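Local coordinates for trypsin-like serine protease (Magnetospirillum magneticum, PDB 5HMA), which promotes magnetite biomineralization in magnetosomes by binding transition metals through a trypsin-like domain that is probably not an active protease, at residues Ala19-Ser24 with Ser48-Thr53; Arg58-Gln63 with Glu82-Phe87. All coordinates share one frame; numbering follows the deposited sequence.

Interaction 1 (Ala19-Ser24 with Ser48-Thr53); sequences AGPVAS and SVQVAT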
# COMPACT_ATOMS: atom_id res chain seq x y z
N ALA A 19 -12.01 14.64 -6.60
CA ALA A 19 -11.90 13.39 -5.84
C ALA A 19 -10.58 13.31 -5.09
O ALA A 19 -9.55 13.76 -5.58
CB ALA A 19 -12.03 12.18 -6.76
N GLY A 20 -10.64 12.73 -3.90
CA GLY A 20 -9.45 12.46 -3.11
C GLY A 20 -9.20 10.97 -3.00
O GLY A 20 -10.04 10.17 -3.40
N PRO A 21 -8.03 10.59 -2.46
CA PRO A 21 -7.69 9.17 -2.24
C PRO A 21 -8.78 8.42 -1.49
O PRO A 21 -9.34 8.97 -0.53
CB PRO A 21 -6.42 9.25 -1.38
CG PRO A 21 -5.81 10.60 -1.70
CD PRO A 21 -6.96 11.51 -2.03
N VAL A 22 -9.10 7.20 -1.95
CA VAL A 22 -9.97 6.28 -1.22
C VAL A 22 -9.12 5.14 -0.66
O VAL A 22 -9.61 4.27 0.05
CB VAL A 22 -11.09 5.71 -2.10
CG1 VAL A 22 -11.91 6.84 -2.72
CG2 VAL A 22 -10.49 4.80 -3.19
N ALA A 23 -7.85 5.14 -1.02
CA ALA A 23 -6.88 4.19 -0.49
C ALA A 23 -5.49 4.77 -0.63
O ALA A 23 -5.30 5.85 -1.21
CB ALA A 23 -6.97 2.84 -1.21
N SER A 24 -4.51 4.05 -0.09
CA SER A 24 -3.11 4.43 -0.17
C SER A 24 -2.40 3.47 -1.10
O SER A 24 -3.01 2.52 -1.61
CB SER A 24 -2.46 4.41 1.21
OG SER A 24 -3.12 5.30 2.08
N SER A 48 -6.33 7.66 -10.51
CA SER A 48 -5.40 8.77 -10.36
C SER A 48 -4.60 8.55 -9.09
O SER A 48 -5.14 8.14 -8.06
CB SER A 48 -6.15 10.11 -10.33
OG SER A 48 -5.25 11.19 -10.14
N VAL A 49 -3.30 8.80 -9.17
CA VAL A 49 -2.44 8.64 -8.02
C VAL A 49 -2.06 10.02 -7.50
O VAL A 49 -1.72 10.90 -8.28
CB VAL A 49 -1.19 7.82 -8.38
CG1 VAL A 49 -0.18 7.82 -7.20
CG2 VAL A 49 -1.60 6.40 -8.76
N GLN A 50 -2.12 10.19 -6.19
CA GLN A 50 -1.83 11.49 -5.60
C GLN A 50 -0.50 11.44 -4.86
O GLN A 50 -0.32 10.64 -3.94
CB GLN A 50 -2.97 11.92 -4.66
CG GLN A 50 -4.34 11.63 -5.30
CD GLN A 50 -5.37 12.71 -5.04
OE1 GLN A 50 -5.09 13.73 -4.40
NE2 GLN A 50 -6.58 12.49 -5.56
N VAL A 51 0.41 12.30 -5.29
CA VAL A 51 1.80 12.28 -4.85
C VAL A 51 2.11 13.57 -4.12
O VAL A 51 1.78 14.65 -4.61
CB VAL A 51 2.75 12.09 -6.06
CG1 VAL A 51 4.23 12.10 -5.60
CG2 VAL A 51 2.39 10.80 -6.84
N ALA A 52 2.74 13.46 -2.96
CA ALA A 52 3.14 14.62 -2.18
C ALA A 52 4.40 15.24 -2.76
O ALA A 52 5.35 14.53 -3.11
CB ALA A 52 3.37 14.24 -0.69
N THR A 53 4.41 16.56 -2.90
CA THR A 53 5.61 17.26 -3.34
C THR A 53 5.80 18.47 -2.45
O THR A 53 4.89 18.86 -1.72
CB THR A 53 5.53 17.71 -4.82
OG1 THR A 53 4.80 18.94 -4.90
CG2 THR A 53 4.86 16.65 -5.70
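Pro21 and Gln50 mark the closest backbone approach, with CA of Pro21 7.1 Å from CA of Gln50. That spacing leaves no main-chain hydrogen bond between 19-24 and 48-53, and the Gln50 side chain bridges the gap. Its CG is set beside the backbone N, anti to the carbonyl carbon (chi1 -43°), and a bend at chi2 carries the terminal amide to the loop ahead of strand 23-29. There NE2 of Gln50 donates to O of Ala19 at 3.2 Å, with an N-H...O angle of 150°. The acceptor lies almost in the plane of the Gln50 amide, whereas the donor is tilted 31° from the carbonyl plane of Ala19. The Pro21 ring adds van der Waals contact with the amide group and CG of Gln50, the two side chains crossing at about a right angle. CD of Pro21 comes 3.6 Å from CD of Gln50, and CG of Pro21 stands 4.0 Å from CG of Gln50; ring and hydrogen bond together probably limit how far the amide can turn. Just beyond the proline, Val22 and Ala23 both pair with Val12 of strand 9-13 in a classic beta bulge. Strand 47-51 pairs with strand 58-68, whose Arg59 packs on Gln50; the contact thus joins the segment leading into strand 23-29 to strand 47-51, two strands not adjacent in the N-terminal six-stranded beta-barrel of this trypsin-like fold.

Interaction 2 (Arg58-Gln63 with Glu82-Phe87); sequences RRFPAQ and EKFLHF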
# COMPACT_ATOMS: atom_id res chain seq x y z
N ARG A 58 0.45 16.50 -6.27
CA ARG A 58 0.37 16.36 -7.72
C ARG A 58 -0.32 15.05 -8.09
O ARG A 58 -0.12 14.02 -7.44
CB ARG A 58 1.76 16.43 -8.36
CG ARG A 58 2.29 17.85 -8.40
CD ARG A 58 3.44 18.01 -9.37
NE ARG A 58 3.11 17.55 -10.71
CZ ARG A 58 4.01 17.49 -11.69
NH1 ARG A 58 5.26 17.85 -11.45
NH2 ARG A 58 3.66 17.06 -12.90
N ARG A 59 -1.15 15.09 -9.12
CA ARG A 59 -1.90 13.91 -9.52
C ARG A 59 -1.37 13.36 -10.83
O ARG A 59 -1.00 14.12 -11.72
CB ARG A 59 -3.39 14.21 -9.63
CG ARG A 59 -3.97 14.52 -8.27
CD ARG A 59 -5.42 14.85 -8.33
NE ARG A 59 -6.25 13.69 -8.64
CZ ARG A 59 -7.58 13.75 -8.71
NH1 ARG A 59 -8.19 14.91 -8.49
NH2 ARG A 59 -8.28 12.66 -8.99
N PHE A 60 -1.33 12.04 -10.93
CA PHE A 60 -0.91 11.39 -12.17
C PHE A 60 -1.89 10.28 -12.48
O PHE A 60 -2.24 9.51 -11.58
CB PHE A 60 0.51 10.82 -12.05
CG PHE A 60 1.54 11.82 -11.64
CD1 PHE A 60 2.18 12.60 -12.59
CD2 PHE A 60 1.84 12.02 -10.29
CE1 PHE A 60 3.13 13.54 -12.22
CE2 PHE A 60 2.78 12.96 -9.91
CZ PHE A 60 3.44 13.72 -10.87
N PRO A 61 -2.33 10.20 -13.74
CA PRO A 61 -3.15 9.05 -14.14
C PRO A 61 -2.34 7.75 -14.04
O PRO A 61 -1.12 7.75 -14.22
CB PRO A 61 -3.54 9.36 -15.60
CG PRO A 61 -2.64 10.47 -16.04
CD PRO A 61 -2.10 11.17 -14.83
N ALA A 62 -3.01 6.65 -13.74
CA ALA A 62 -2.31 5.38 -13.66
C ALA A 62 -3.12 4.29 -14.34
O ALA A 62 -4.35 4.33 -14.34
CB ALA A 62 -2.03 5.01 -12.21
N GLN A 63 -2.42 3.34 -14.93
CA GLN A 63 -3.04 2.16 -15.50
C GLN A 63 -2.64 0.96 -14.66
O GLN A 63 -1.56 0.95 -14.05
CB GLN A 63 -2.61 1.94 -16.96
CG GLN A 63 -2.88 3.12 -17.90
CD GLN A 63 -4.35 3.48 -17.99
OE1 GLN A 63 -5.21 2.61 -18.14
NE2 GLN A 63 -4.65 4.78 -17.90
N GLU A 82 7.93 11.94 -15.32
CA GLU A 82 8.68 12.25 -14.11
C GLU A 82 9.25 11.03 -13.38
O GLU A 82 8.74 9.92 -13.51
CB GLU A 82 7.80 13.06 -13.15
CG GLU A 82 8.42 14.42 -12.87
CD GLU A 82 7.52 15.55 -13.23
OE1 GLU A 82 7.97 16.70 -13.11
OE2 GLU A 82 6.36 15.30 -13.62
N LYS A 83 10.32 11.25 -12.62
CA LYS A 83 10.94 10.21 -11.81
C LYS A 83 10.51 10.33 -10.34
O LYS A 83 10.15 11.42 -9.88
CB LYS A 83 12.47 10.29 -11.92
CG LYS A 83 13.10 9.56 -13.12
CD LYS A 83 12.39 9.79 -14.44
CE LYS A 83 13.25 9.30 -15.60
NZ LYS A 83 12.43 8.84 -16.75
N PHE A 84 10.57 9.23 -9.59
CA PHE A 84 10.06 9.20 -8.22
C PHE A 84 11.02 8.52 -7.26
O PHE A 84 11.60 7.49 -7.60
CB PHE A 84 8.72 8.47 -8.15
CG PHE A 84 7.63 9.10 -8.98
CD1 PHE A 84 7.57 8.87 -10.36
CD2 PHE A 84 6.67 9.90 -8.39
CE1 PHE A 84 6.57 9.45 -11.14
CE2 PHE A 84 5.65 10.49 -9.18
CZ PHE A 84 5.61 10.26 -10.55
N LEU A 85 11.18 9.12 -6.08
CA LEU A 85 11.72 8.41 -4.93
C LEU A 85 10.80 7.23 -4.61
O LEU A 85 9.57 7.35 -4.70
CB LEU A 85 11.85 9.35 -3.72
CG LEU A 85 12.89 10.46 -3.87
CD1 LEU A 85 12.94 11.34 -2.62
CD2 LEU A 85 14.24 9.85 -4.15
N HIS A 86 11.36 6.09 -4.24
CA HIS A 86 10.55 4.87 -4.20
C HIS A 86 11.17 3.89 -3.23
O HIS A 86 12.36 3.98 -2.96
CB HIS A 86 10.48 4.23 -5.59
CG HIS A 86 11.83 3.88 -6.14
ND1 HIS A 86 12.36 2.61 -6.06
CD2 HIS A 86 12.78 4.65 -6.72
CE1 HIS A 86 13.57 2.61 -6.58
NE2 HIS A 86 13.86 3.83 -6.99
N PHE A 87 10.38 2.93 -2.77
CA PHE A 87 10.94 1.79 -2.05
C PHE A 87 11.84 0.96 -2.95
O PHE A 87 11.47 0.64 -4.08
CB PHE A 87 9.80 0.93 -1.48
CG PHE A 87 9.07 1.58 -0.34
CD1 PHE A 87 9.66 1.65 0.92
CD2 PHE A 87 7.81 2.14 -0.54
CE1 PHE A 87 9.00 2.27 1.99
CE2 PHE A 87 7.13 2.76 0.53
CZ PHE A 87 7.73 2.83 1.79
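Phe60 and Glu82 have the nearest CA atoms, 9.8 Å apart, so segment 58-63 of strand 58-68 and the irregular segment 82-87 meet through side chains alone. The main apolar contact is a T-shaped aromatic pair: the edge of the Phe84 ring points at a face of Phe60, with centroids 5.4 Å apart and planes at 83°. The touching rim is CE2 and CZ of Phe84, and CE2 of Phe84 lies 3.9 Å from CE2 of Phe60. With CG anti to the carbonyl carbon (chi1 -55°), the Phe60 ring is turned across the gap, and the two side chains come at each other from opposite directions. Beside them runs a salt bridge, with NH2 of Arg58 3.3 Å from OE2 of Glu82 and NH1 of Arg58 3.4 Å from OE1 of Glu82. Both hydrogen bonds are weak; the planes of the two groups, 82° apart, do not allow a flat paired bridge. OE2 of Glu82 also sits at the edge of the Phe60 ring, 3.9 Å from CE1 of Phe60, while CZ of Phe60 lies over one face of the Arg58 guanidinium, toward its rim. Replacing Phe60 with an alanine would probably leave the Phe84 edge without its facing ring and the Arg58 guanidinium less fixed in its orientation, without the ring behind it. Further in, Phe60 and Phe84 both touch Val51 of strand 47-51 and Met78 of strand 73-78, and Phe84 reaches Ile27 of strand 23-29, so the loop leading out of strand 73-78 packs against several strands of the barrel.

Interactions 1 and 2 use neighbouring strands of the barrel, with centres about 10 Å apart. Val49 N is 2.7 Å from Phe60 O and Val51 N 2.8 Å from Arg58 O, distances consistent with antiparallel backbone hydrogen bonds. Interaction 1 ties strand 47-51 to the approach to strand 23-29, and interaction 2 ties strand 58-68 to the loop after strand 73-78. Both are partly buried, but interaction 1 uses a neutral amide and a proline, whereas interaction 2 grades from a buried Phe60, with a partly exposed Phe84, to an ion pair toward the surface. Both lie away from the metal site formed by His71 and His186.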